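Local atomic coordinates of putative amidohydrolase (Unidentified, PDB entry 3MKV), a protein that probably hydrolyses proline-containing dipeptides as a zinc-dependent prolidase of the amidohydrolase superfamily. Residues N10-D15 with L21-E26; H254-D259 with V278-L283; H309-M314 with V319-G324. All coordinates share one frame; numbering follows the deposited sequence.

Interactions 2 and 3 belong to the metal-binding barrel, whereas interaction 1 lies in the beta-rich part of the chain, its centre about 35 Å from that of interaction 2 and about 28 Å from that of interaction 3. It touches neither. Interaction 2 sits at the active site through His254, a zinc ligand. Interaction 3 is its neighbour, with centres about 11 Å apart: Asn256 O meets Ser310 CB, and Ile313 packs on the backbone of Ile258 and Asp259, so helix 307-317 backs the loop that follows the zinc ligand. Interaction 3 itself stands back from the metal: the Met314 side chain is about 14 Å from a zinc ion.

Interaction 1 (N10-D15 with L21-E26); sequences NGALLD and LLQGFE
Leu13 and Leu22 form the tight centre, each giving its N-H to the carbonyl oxygen of the other: Leu13 N to Leu22 O is 2.7 Å and Leu22 N to Leu13 O is 2.9 Å. Leu22 O also takes a CA-H contact from Ala12, whose CA is 3.4 Å away. On the face carrying Ala12, its methyl CB is pressed by Leu21 CD1 at 3.5 Å. The second branch of Leu21, CD2, lies 3.8 Å from Leu14 CB, so its two methyls spread over two residues. This is a short antiparallel beta hairpin, strands 12-13 and 22-23, and its first arm pairs in turn with strand 56-63, with backbone hydrogen bonds from Ala12 and Leu14 to Ile57. The face of Leu13 is looser. With CG anti to the backbone N (chi1 178°), Leu13 brings CD2 to within 4.1 Å of Phe25 CB, and the two side chains cross at about a right angle. Asp15 meets Leu22 CD1 with its CB, at 3.7 Å, while its carboxylate forms a salt bridge with Arg371. Gln23 is solvent-exposed, yet its bent chain lays NE2 3.6 Å from Ala12 CB. Beyond Ala12 and Gln23 the chains turn corners, at Asn10-Gly11 and at the exposed Gly24, and separate.

Interaction 2 (H254-D259 with V278-L283); sequences HGNLID and VTYDAL. With ZN (zinc ion), chain J.
His254 and Asn256 lie on a loop with a type I turn from Gly255 to Ile258, well away from the helix that carries Tyr280, the nearest CA atoms, those of His254 and Thr279, being 10.1 Å apart. The Tyr280 side chain bridges the gap, its CG anti to the carbonyl carbon (chi1 -50°), which sends the ring toward the loop. Its hydroxyl comes over one face of the imidazole, with OH 2.8 Å from His254 ND1 and 3.1 Å from His254 CG, and the rings make an offset edge-to-face pair with planes at 64° and the edge of Tyr280 toward the His254 face. From above the ring the angle is too poor for a hydrogen bond; the tyrosine hydroxyl pairs with that of Tyr236. The imidazole is held through both nitrogens: ND1 by Thr276 OG1, NE2 by a zinc ion at 2.4 Å. This is a two-zinc centre: His234 shares the metal, and carboxylated Lys193 binds both ions. Asn256 and Tyr280 reach toward each other from opposite directions, Asn256 ND2 3.2 Å from Tyr280 CE2 and the amide plane 85° from the ring. The same ND2 bonds to Val303 O, which helps set the amide. His254 ends strand 251-254, the loop leads into helix 260-269, and helix 277-286 carries Tyr280 across to pack on Val303 and His304 of helix 300-304.

Interaction 3 (H309-M314 with V319-G324); sequences HSIEIM and VKMGFG
Met314 and Val319 are joined by one backbone hydrogen bond, Val319 N to Met314 O at 2.8 Å. It ties the chain that follows to the last turn of helix 307-317. The rest of the contact is apolar. Met314 CB sits 3.9 Å from Val319 CB and is equally close to Met321 SD, so the base of one methionine is met by both residues. The Met321 side chain crosses those of Ile311 and Met314 at a slant: it bends at the last torsion (chi3 -82°), which swings CE toward Ile311, 4.0 Å from Ile311 O, while SD lies 4.1 Å from Ile311 CD1. A polar contact belongs to the helix alone, where His309 ND1 gives a hydrogen bond of 2.6 Å to Glu312 OE1, which lies nearly in the ring plane. Around the apolar group, Val273 touches both Met314 and Val319, Val266 of helix 260-269 touches Val319, and Leu342 touches Ile311. Through Lys320 and Gly322 the backbone bonds to Val273. This is the chain returning from a barrel helix toward the zinc ligand Asp326, consistent with the beta/alpha barrel of the amidohydrolase superfamily.

Interaction 1 (N10-D15 with L21-E26)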
ATOM      1  N   ASN A  10     -16.686  41.097 -52.695  1.00 68.99           N
ATOM      2  CA  ASN A  10     -17.477  42.293 -52.407  1.00 69.40           C
ATOM      3  C   ASN A  10     -17.539  42.729 -50.938  1.00 73.31           C
ATOM      4  O   ASN A  10     -18.611  43.086 -50.427  1.00 70.17           O
ATOM      5  CB  ASN A  10     -18.896  42.118 -52.938  1.00 72.38           C
ATOM      6  CG  ASN A  10     -19.544  43.436 -53.291  1.00 78.43           C
ATOM      7  OD1 ASN A  10     -18.928  44.283 -53.944  1.00 86.75           O
ATOM      8  ND2 ASN A  10     -20.789  43.624 -52.859  1.00 66.00           N
ATOM      9  N   GLY A  11     -16.391  42.726 -50.264  1.00 74.17           N
ATOM     10  CA  GLY A  11     -16.340  43.165 -48.876  1.00 73.53           C
ATOM     11  C   GLY A  11     -15.061  43.886 -48.489  1.00 75.60           C
ATOM     12  O   GLY A  11     -14.112  43.976 -49.274  1.00 75.66           O
ATOM     13  N   ALA A  12     -15.047  44.418 -47.272  1.00 72.33           N
ATOM     14  CA  ALA A  12     -13.836  44.969 -46.700  1.00 69.67           C
ATOM     15  C   ALA A  12     -13.053  43.819 -46.084  1.00 69.20           C
ATOM     16  O   ALA A  12     -13.640  42.838 -45.634  1.00 69.32           O
ATOM     17  CB  ALA A  12     -14.174  46.010 -45.647  1.00 70.55           C
ATOM     18  N   LEU A  13     -11.731  43.939 -46.084  1.00 68.22           N
ATOM     19  CA  LEU A  13     -10.857  42.931 -45.508  1.00 64.59           C
ATOM     20  C   LEU A  13     -10.141  43.537 -44.331  1.00 65.35           C
ATOM     21  O   LEU A  13      -9.558  44.606 -44.449  1.00 68.28           O
ATOM     22  CB  LEU A  13      -9.821  42.466 -46.526  1.00 65.25           C
ATOM     23  CG  LEU A  13      -8.811  41.447 -46.009  1.00 65.99           C
ATOM     24  CD1 LEU A  13      -9.535  40.283 -45.351  1.00 64.90           C
ATOM     25  CD2 LEU A  13      -7.921  40.961 -47.129  1.00 61.02           C
ATOM     26  N   LEU A  14     -10.195  42.859 -43.191  1.00 68.30           N
ATOM     27  CA  LEU A  14      -9.480  43.310 -42.006  1.00 64.60           C
ATOM     28  C   LEU A  14      -8.150  42.577 -41.929  1.00 65.50           C
ATOM     29  O   LEU A  14      -8.105  41.358 -41.745  1.00 63.24           O
ATOM     30  CB  LEU A  14     -10.311  43.049 -40.756  1.00 64.42           C
ATOM     31  CG  LEU A  14      -9.913  43.781 -39.477  1.00 61.96           C
ATOM     32  CD1 LEU A  14     -11.040  43.666 -38.459  1.00 48.03           C
ATOM     33  CD2 LEU A  14      -8.589  43.250 -38.910  1.00 56.17           C
ATOM     34  N   ASP A  15      -7.075  43.331 -42.124  1.00 65.33           N
ATOM     35  CA  ASP A  15      -5.725  42.816 -42.032  1.00 67.17           C
ATOM     36  C   ASP A  15      -5.146  43.445 -40.781  1.00 70.39           C
ATOM     37  O   ASP A  15      -4.824  44.639 -40.764  1.00 68.16           O
ATOM     38  CB  ASP A  15      -4.909  43.206 -43.266  1.00 70.03           C
ATOM     39  CG  ASP A  15      -3.531  42.552 -43.289  1.00 74.90           C
ATOM     40  OD1 ASP A  15      -2.882  42.494 -42.225  1.00 68.17           O
ATOM     41  OD2 ASP A  15      -3.095  42.100 -44.370  1.00 77.61           O
ATOM     42  N   LEU A  21      -9.640  49.238 -42.877  1.00 63.37           N
ATOM     43  CA  LEU A  21     -10.098  48.140 -43.723  1.00 63.53           C
ATOM     44  C   LEU A  21      -9.588  48.262 -45.148  1.00 65.90           C
ATOM     45  O   LEU A  21      -9.623  49.333 -45.744  1.00 70.37           O
ATOM     46  CB  LEU A  21     -11.628  48.068 -43.736  1.00 61.55           C
ATOM     47  CG  LEU A  21     -12.296  47.679 -42.420  1.00 60.60           C
ATOM     48  CD1 LEU A  21     -13.802  47.585 -42.593  1.00 61.23           C
ATOM     49  CD2 LEU A  21     -11.731  46.361 -41.904  1.00 58.59           C
ATOM     50  N   LEU A  22      -9.116  47.154 -45.698  1.00 70.76           N
ATOM     51  CA  LEU A  22      -8.729  47.119 -47.097  1.00 74.19           C
ATOM     52  C   LEU A  22      -9.951  46.812 -47.956  1.00 76.07           C
ATOM     53  O   LEU A  22     -10.714  45.890 -47.663  1.00 74.92           O
ATOM     54  CB  LEU A  22      -7.643  46.065 -47.324  1.00 73.61           C
ATOM     55  CG  LEU A  22      -6.465  46.149 -46.349  1.00 66.28           C
ATOM     56  CD1 LEU A  22      -5.543  44.946 -46.491  1.00 66.17           C
ATOM     57  CD2 LEU A  22      -5.703  47.448 -46.554  1.00 66.68           C
ATOM     58  N   GLN A  23     -10.140  47.594 -49.013  1.00 78.91           N
ATOM     59  CA  GLN A  23     -11.283  47.403 -49.896  1.00 75.86           C
ATOM     60  C   GLN A  23     -10.845  46.772 -51.208  1.00 72.33           C
ATOM     61  O   GLN A  23      -9.700  46.937 -51.623  1.00 70.38           O
ATOM     62  CB  GLN A  23     -11.971  48.734 -50.161  1.00 72.93           C
ATOM     63  CG  GLN A  23     -13.477  48.667 -49.989  1.00 79.15           C
ATOM     64  CD  GLN A  23     -13.911  48.939 -48.560  1.00 77.90           C
ATOM     65  OE1 GLN A  23     -13.234  49.658 -47.814  1.00 66.38           O
ATOM     66  NE2 GLN A  23     -15.051  48.376 -48.175  1.00 73.68           N
ATOM     67  N   GLY A  24     -11.744  46.023 -51.843  1.00 69.50           N
ATOM     68  CA  GLY A  24     -11.479  45.480 -53.176  1.00 66.26           C
ATOM     69  C   GLY A  24     -10.668  44.198 -53.261  1.00 70.15           C
ATOM     70  O   GLY A  24     -10.078  43.900 -54.301  1.00 70.76           O
ATOM     71  N   PHE A  25     -10.637  43.423 -52.180  1.00 72.43           N
ATOM     72  CA  PHE A  25      -9.980  42.115 -52.215  1.00 71.33           C
ATOM     73  C   PHE A  25     -10.958  40.961 -52.389  1.00 71.29           C
ATOM     74  O   PHE A  25     -12.140  41.059 -52.052  1.00 65.66           O
ATOM     75  CB  PHE A  25      -9.150  41.880 -50.954  1.00 72.13           C
ATOM     76  CG  PHE A  25      -7.844  42.613 -50.949  1.00 72.20           C
ATOM     77  CD1 PHE A  25      -6.702  42.017 -51.465  1.00 69.20           C
ATOM     78  CD2 PHE A  25      -7.758  43.899 -50.427  1.00 64.59           C
ATOM     79  CE1 PHE A  25      -5.492  42.693 -51.468  1.00 70.04           C
ATOM     80  CE2 PHE A  25      -6.558  44.579 -50.426  1.00 59.95           C
ATOM     81  CZ  PHE A  25      -5.420  43.976 -50.949  1.00 68.82           C
ATOM     82  N   GLU A  26     -10.445  39.863 -52.924  1.00 74.03           N
ATOM     83  CA  GLU A  26     -11.193  38.622 -52.975  1.00 76.16           C
ATOM     84  C   GLU A  26     -10.359  37.518 -52.322  1.00 75.64           C
ATOM     85  O   GLU A  26      -9.120  37.535 -52.395  1.00 74.97           O
ATOM     86  CB  GLU A  26     -11.552  38.270 -54.420  1.00 79.12           C
ATOM     87  CG  GLU A  26     -12.545  39.245 -55.056  1.00 80.76           C
ATOM     88  CD  GLU A  26     -13.071  38.758 -56.399  1.00 79.97           C
ATOM     89  OE1 GLU A  26     -14.098  39.296 -56.858  1.00 83.06           O
ATOM     90  OE2 GLU A  26     -12.464  37.841 -56.996  1.00 77.79           O
TER

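Interaction 2 (H254-D259 with V278-L283)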
ATOM      1  N   HIS A 254      -3.231  36.964 -16.509  1.00 48.95           N
ATOM      2  CA  HIS A 254      -3.834  37.976 -15.656  1.00 51.30           C
ATOM      3  C   HIS A 254      -2.873  39.148 -15.496  1.00 55.75           C
ATOM      4  O   HIS A 254      -3.007  40.162 -16.190  1.00 57.02           O
ATOM      5  CB  HIS A 254      -4.226  37.384 -14.303  1.00 50.97           C
ATOM      6  CG  HIS A 254      -5.044  36.133 -14.409  1.00 54.95           C
ATOM      7  ND1 HIS A 254      -6.215  36.066 -15.136  1.00 65.00           N
ATOM      8  CD2 HIS A 254      -4.868  34.904 -13.869  1.00 51.68           C
ATOM      9  CE1 HIS A 254      -6.722  34.850 -15.043  1.00 54.90           C
ATOM     10  NE2 HIS A 254      -5.923  34.124 -14.280  1.00 52.37           N
ATOM     11  N   GLY A 255      -1.891  39.001 -14.606  1.00 53.51           N
ATOM     12  CA  GLY A 255      -0.883  40.043 -14.403  1.00 54.76           C
ATOM     13  C   GLY A 255      -1.474  41.342 -13.872  1.00 56.76           C
ATOM     14  O   GLY A 255      -0.938  42.419 -14.121  1.00 55.23           O
ATOM     15  N   ASN A 256      -2.562  41.230 -13.114  1.00 54.38           N
ATOM     16  CA  ASN A 256      -3.339  42.383 -12.680  1.00 59.35           C
ATOM     17  C   ASN A 256      -2.566  43.464 -11.925  1.00 61.75           C
ATOM     18  O   ASN A 256      -2.724  44.657 -12.202  1.00 64.22           O
ATOM     19  CB  ASN A 256      -4.521  41.932 -11.825  1.00 58.91           C
ATOM     20  CG  ASN A 256      -5.616  41.270 -12.637  1.00 62.28           C
ATOM     21  OD1 ASN A 256      -5.367  40.341 -13.412  1.00 65.25           O
ATOM     22  ND2 ASN A 256      -6.845  41.732 -12.442  1.00 55.69           N
ATOM     23  N   LEU A 257      -1.754  43.048 -10.959  1.00 60.35           N
ATOM     24  CA  LEU A 257      -1.058  43.991 -10.085  1.00 58.57           C
ATOM     25  C   LEU A 257       0.367  44.260 -10.554  1.00 58.35           C
ATOM     26  O   LEU A 257       1.224  44.667  -9.779  1.00 63.22           O
ATOM     27  CB  LEU A 257      -1.058  43.472  -8.648  1.00 55.56           C
ATOM     28  CG  LEU A 257      -2.475  43.307  -8.093  1.00 59.39           C
ATOM     29  CD1 LEU A 257      -2.482  42.594  -6.747  1.00 55.55           C
ATOM     30  CD2 LEU A 257      -3.161  44.664  -7.995  1.00 63.39           C
ATOM     31  N   ILE A 258       0.621  44.023 -11.831  1.00 58.79           N
ATOM     32  CA  ILE A 258       1.944  44.261 -12.374  1.00 59.93           C
ATOM     33  C   ILE A 258       2.289  45.739 -12.233  1.00 62.68           C
ATOM     34  O   ILE A 258       1.400  46.594 -12.198  1.00 59.44           O
ATOM     35  CB  ILE A 258       2.021  43.837 -13.856  1.00 58.43           C
ATOM     36  CG1 ILE A 258       3.463  43.871 -14.353  1.00 50.22           C
ATOM     37  CG2 ILE A 258       1.122  44.714 -14.724  1.00 45.24           C
ATOM     38  CD1 ILE A 258       3.649  43.151 -15.676  1.00 46.92           C
ATOM     39  N   ASP A 259       3.582  46.034 -12.155  1.00 65.15           N
ATOM     40  CA  ASP A 259       4.045  47.412 -12.078  1.00 67.82           C
ATOM     41  C   ASP A 259       4.982  47.749 -13.236  1.00 69.81           C
ATOM     42  O   ASP A 259       5.513  46.853 -13.900  1.00 69.20           O
ATOM     43  CB  ASP A 259       4.737  47.667 -10.738  1.00 67.65           C
ATOM     44  CG  ASP A 259       5.999  46.845 -10.568  1.00 75.16           C
ATOM     45  OD1 ASP A 259       6.367  46.105 -11.512  1.00 67.30           O
ATOM     46  OD2 ASP A 259       6.626  46.943  -9.487  1.00 81.28           O
ATOM     47  N   VAL A 278     -12.616  40.676 -18.050  1.00 53.24           N
ATOM     48  CA  VAL A 278     -14.055  40.445 -18.032  1.00 54.73           C
ATOM     49  C   VAL A 278     -14.477  39.532 -16.878  1.00 57.89           C
ATOM     50  O   VAL A 278     -15.572  39.671 -16.321  1.00 58.93           O
ATOM     51  CB  VAL A 278     -14.535  39.854 -19.377  1.00 52.81           C
ATOM     52  CG1 VAL A 278     -13.840  38.516 -19.650  1.00 48.51           C
ATOM     53  CG2 VAL A 278     -16.056  39.729 -19.399  1.00 39.56           C
ATOM     54  N   THR A 279     -13.604  38.598 -16.517  1.00 60.55           N
ATOM     55  CA  THR A 279     -13.933  37.637 -15.480  1.00 60.05           C
ATOM     56  C   THR A 279     -14.095  38.296 -14.117  1.00 58.28           C
ATOM     57  O   THR A 279     -14.972  37.917 -13.343  1.00 58.76           O
ATOM     58  CB  THR A 279     -12.897  36.509 -15.383  1.00 59.08           C
ATOM     59  OG1 THR A 279     -13.357  35.533 -14.443  1.00 59.48           O
ATOM     60  CG2 THR A 279     -11.551  37.051 -14.930  1.00 62.77           C
ATOM     61  N   TYR A 280     -13.258  39.283 -13.823  1.00 59.13           N
ATOM     62  CA  TYR A 280     -13.347  39.967 -12.532  1.00 62.93           C
ATOM     63  C   TYR A 280     -14.640  40.774 -12.399  1.00 64.88           C
ATOM     64  O   TYR A 280     -15.291  40.747 -11.350  1.00 66.54           O
ATOM     65  CB  TYR A 280     -12.092  40.804 -12.280  1.00 59.29           C
ATOM     66  CG  TYR A 280     -10.856  39.966 -12.502  1.00 59.96           C
ATOM     67  CD1 TYR A 280     -10.661  38.804 -11.772  1.00 58.87           C
ATOM     68  CD2 TYR A 280      -9.906  40.307 -13.462  1.00 56.66           C
ATOM     69  CE1 TYR A 280      -9.552  38.007 -11.968  1.00 56.14           C
ATOM     70  CE2 TYR A 280      -8.784  39.509 -13.668  1.00 56.13           C
ATOM     71  CZ  TYR A 280      -8.621  38.356 -12.911  1.00 59.44           C
ATOM     72  OH  TYR A 280      -7.533  37.530 -13.083  1.00 61.39           O
ATOM     73  N   ASP A 281     -15.024  41.461 -13.469  1.00 64.09           N
ATOM     74  CA  ASP A 281     -16.292  42.182 -13.504  1.00 71.12           C
ATOM     75  C   ASP A 281     -17.500  41.273 -13.250  1.00 75.26           C
ATOM     76  O   ASP A 281     -18.516  41.715 -12.710  1.00 75.60           O
ATOM     77  CB  ASP A 281     -16.457  42.906 -14.842  1.00 72.37           C
ATOM     78  CG  ASP A 281     -15.512  44.088 -14.987  1.00 83.44           C
ATOM     79  OD1 ASP A 281     -15.684  44.873 -15.949  1.00 88.63           O
ATOM     80  OD2 ASP A 281     -14.601  44.234 -14.137  1.00 84.36           O
ATOM     81  N   ALA A 282     -17.385  40.008 -13.648  1.00 77.86           N
ATOM     82  CA  ALA A 282     -18.479  39.051 -13.507  1.00 78.63           C
ATOM     83  C   ALA A 282     -18.511  38.402 -12.130  1.00 81.14           C
ATOM     84  O   ALA A 282     -19.584  38.165 -11.576  1.00 85.74           O
ATOM     85  CB  ALA A 282     -18.394  37.983 -14.587  1.00 81.11           C
ATOM     86  N   LEU A 283     -17.340  38.094 -11.584  1.00 78.74           N
ATOM     87  CA  LEU A 283     -17.274  37.507 -10.255  1.00 76.94           C
ATOM     88  C   LEU A 283     -17.920  38.443  -9.238  1.00 77.84           C
ATOM     89  O   LEU A 283     -18.610  38.001  -8.315  1.00 76.80           O
ATOM     90  CB  LEU A 283     -15.824  37.208  -9.866  1.00 77.90           C
ATOM     91  CG  LEU A 283     -15.153  36.035 -10.587  1.00 78.77           C
ATOM     92  CD1 LEU A 283     -13.663  35.984 -10.292  1.00 71.22           C
ATOM     93  CD2 LEU A 283     -15.830  34.716 -10.219  1.00 78.95           C
TER
HETATM   94 ZN    ZN J 426      -5.857  31.806 -13.510  1.00 66.26          ZN

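Interaction 3 (H309-M314 with V319-G324)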
ATOM      1  N   HIS A 309      -6.140  49.582 -15.179  1.00 69.24           N
ATOM      2  CA  HIS A 309      -4.894  50.340 -15.173  1.00 70.79           C
ATOM      3  C   HIS A 309      -3.657  49.519 -15.596  1.00 64.95           C
ATOM      4  O   HIS A 309      -2.732  50.056 -16.220  1.00 57.02           O
ATOM      5  CB  HIS A 309      -4.675  51.012 -13.809  1.00 74.59           C
ATOM      6  CG  HIS A 309      -3.410  51.811 -13.725  1.00 81.47           C
ATOM      7  ND1 HIS A 309      -3.122  52.841 -14.593  1.00 83.84           N
ATOM      8  CD2 HIS A 309      -2.361  51.735 -12.871  1.00 91.01           C
ATOM      9  CE1 HIS A 309      -1.946  53.361 -14.284  1.00 88.96           C
ATOM     10  NE2 HIS A 309      -1.464  52.709 -13.240  1.00 90.93           N
ATOM     11  N   SER A 310      -3.639  48.232 -15.250  1.00 60.33           N
ATOM     12  CA  SER A 310      -2.525  47.347 -15.628  1.00 59.73           C
ATOM     13  C   SER A 310      -2.259  47.390 -17.122  1.00 59.13           C
ATOM     14  O   SER A 310      -1.109  47.318 -17.555  1.00 60.16           O
ATOM     15  CB  SER A 310      -2.783  45.897 -15.188  1.00 58.89           C
ATOM     16  OG  SER A 310      -3.932  45.344 -15.826  1.00 56.34           O
ATOM     17  N   ILE A 311      -3.334  47.506 -17.902  1.00 60.01           N
ATOM     18  CA  ILE A 311      -3.245  47.582 -19.363  1.00 61.37           C
ATOM     19  C   ILE A 311      -2.408  48.782 -19.809  1.00 63.45           C
ATOM     20  O   ILE A 311      -1.530  48.660 -20.675  1.00 63.06           O
ATOM     21  CB  ILE A 311      -4.648  47.672 -20.013  1.00 60.09           C
ATOM     22  CG1 ILE A 311      -5.526  46.493 -19.576  1.00 58.24           C
ATOM     23  CG2 ILE A 311      -4.540  47.725 -21.531  1.00 55.24           C
ATOM     24  CD1 ILE A 311      -4.946  45.132 -19.922  1.00 59.56           C
ATOM     25  N   GLU A 312      -2.691  49.937 -19.213  1.00 67.39           N
ATOM     26  CA  GLU A 312      -1.950  51.167 -19.499  1.00 66.21           C
ATOM     27  C   GLU A 312      -0.474  50.973 -19.185  1.00 61.15           C
ATOM     28  O   GLU A 312       0.388  51.310 -19.996  1.00 59.58           O
ATOM     29  CB  GLU A 312      -2.520  52.329 -18.678  1.00 72.01           C
ATOM     30  CG  GLU A 312      -3.969  52.681 -19.003  1.00 81.24           C
ATOM     31  CD  GLU A 312      -4.654  53.455 -17.881  1.00 87.09           C
ATOM     32  OE1 GLU A 312      -3.995  53.714 -16.851  1.00 86.85           O
ATOM     33  OE2 GLU A 312      -5.851  53.792 -18.023  1.00 86.72           O
ATOM     34  N   ILE A 313      -0.198  50.422 -18.001  1.00 59.41           N
ATOM     35  CA  ILE A 313       1.159  50.075 -17.583  1.00 55.68           C
ATOM     36  C   ILE A 313       1.872  49.167 -18.589  1.00 57.25           C
ATOM     37  O   ILE A 313       3.048  49.375 -18.904  1.00 58.09           O
ATOM     38  CB  ILE A 313       1.161  49.393 -16.180  1.00 61.00           C
ATOM     39  CG1 ILE A 313       0.828  50.410 -15.084  1.00 52.02           C
ATOM     40  CG2 ILE A 313       2.500  48.695 -15.888  1.00 45.93           C
ATOM     41  CD1 ILE A 313       0.735  49.797 -13.695  1.00 54.20           C
ATOM     42  N   MET A 314       1.165  48.164 -19.100  1.00 59.01           N
ATOM     43  CA  MET A 314       1.793  47.179 -19.984  1.00 56.95           C
ATOM     44  C   MET A 314       2.036  47.739 -21.371  1.00 57.14           C
ATOM     45  O   MET A 314       3.033  47.408 -22.016  1.00 60.21           O
ATOM     46  CB  MET A 314       0.973  45.884 -20.052  1.00 60.04           C
ATOM     47  CG  MET A 314       1.199  44.945 -18.864  1.00 55.15           C
ATOM     48  SD  MET A 314       0.175  43.456 -18.874  1.00 54.46           S
ATOM     49  CE  MET A 314      -1.430  44.087 -18.400  1.00 57.18           C
ATOM     50  N   VAL A 319       4.659  45.779 -23.688  1.00 63.37           N
ATOM     51  CA  VAL A 319       4.383  44.364 -23.462  1.00 58.15           C
ATOM     52  C   VAL A 319       3.428  43.797 -24.509  1.00 55.91           C
ATOM     53  O   VAL A 319       2.316  44.299 -24.703  1.00 53.73           O
ATOM     54  CB  VAL A 319       3.803  44.126 -22.057  1.00 58.50           C
ATOM     55  CG1 VAL A 319       3.316  42.688 -21.915  1.00 61.40           C
ATOM     56  CG2 VAL A 319       4.844  44.445 -20.999  1.00 52.19           C
ATOM     57  N   LYS A 320       3.883  42.756 -25.197  1.00 54.22           N
ATOM     58  CA  LYS A 320       3.021  41.970 -26.067  1.00 44.72           C
ATOM     59  C   LYS A 320       1.864  41.357 -25.261  1.00 49.70           C
ATOM     60  O   LYS A 320       2.072  40.484 -24.405  1.00 45.53           O
ATOM     61  CB  LYS A 320       3.853  40.880 -26.759  1.00 51.60           C
ATOM     62  CG  LYS A 320       4.755  41.414 -27.869  1.00 48.05           C
ATOM     63  CD  LYS A 320       6.115  40.734 -27.922  1.00 55.95           C
ATOM     64  CE  LYS A 320       6.017  39.243 -28.219  1.00 63.74           C
ATOM     65  NZ  LYS A 320       7.264  38.511 -27.825  1.00 59.52           N
ATOM     66  N   MET A 321       0.646  41.830 -25.537  1.00 51.49           N
ATOM     67  CA  MET A 321      -0.558  41.378 -24.840  1.00 53.66           C
ATOM     68  C   MET A 321      -1.435  40.488 -25.715  1.00 59.37           C
ATOM     69  O   MET A 321      -1.650  40.775 -26.889  1.00 61.96           O
ATOM     70  CB  MET A 321      -1.375  42.572 -24.347  1.00 50.04           C
ATOM     71  CG  MET A 321      -0.800  43.228 -23.110  1.00 58.28           C
ATOM     72  SD  MET A 321      -1.835  44.537 -22.448  1.00 52.75           S
ATOM     73  CE  MET A 321      -1.370  45.905 -23.508  1.00 64.74           C
ATOM     74  N   GLY A 322      -1.938  39.401 -25.134  1.00 60.10           N
ATOM     75  CA  GLY A 322      -2.836  38.500 -25.846  1.00 53.79           C
ATOM     76  C   GLY A 322      -4.246  38.704 -25.344  1.00 54.64           C
ATOM     77  O   GLY A 322      -4.477  39.469 -24.423  1.00 60.84           O
ATOM     78  N   PHE A 323      -5.203  38.012 -25.940  1.00 59.33           N
ATOM     79  CA  PHE A 323      -6.600  38.175 -25.549  1.00 53.73           C
ATOM     80  C   PHE A 323      -7.057  36.976 -24.716  1.00 54.69           C
ATOM     81  O   PHE A 323      -6.820  35.819 -25.082  1.00 54.52           O
ATOM     82  CB  PHE A 323      -7.457  38.346 -26.807  1.00 54.72           C
ATOM     83  CG  PHE A 323      -8.934  38.458 -26.549  1.00 50.49           C
ATOM     84  CD1 PHE A 323      -9.569  39.690 -26.593  1.00 57.55           C
ATOM     85  CD2 PHE A 323      -9.701  37.325 -26.309  1.00 53.89           C
ATOM     86  CE1 PHE A 323     -10.946  39.796 -26.378  1.00 53.48           C
ATOM     87  CE2 PHE A 323     -11.075  37.425 -26.094  1.00 55.74           C
ATOM     88  CZ  PHE A 323     -11.694  38.664 -26.128  1.00 53.91           C
ATOM     89  N   GLY A 324      -7.691  37.249 -23.583  1.00 49.26           N
ATOM     90  CA  GLY A 324      -8.193  36.181 -22.742  1.00 49.15           C
ATOM     91  C   GLY A 324      -9.395  36.606 -21.936  1.00 50.20           C
ATOM     92  O   GLY A 324      -9.630  37.800 -21.740  1.00 55.09           O
TER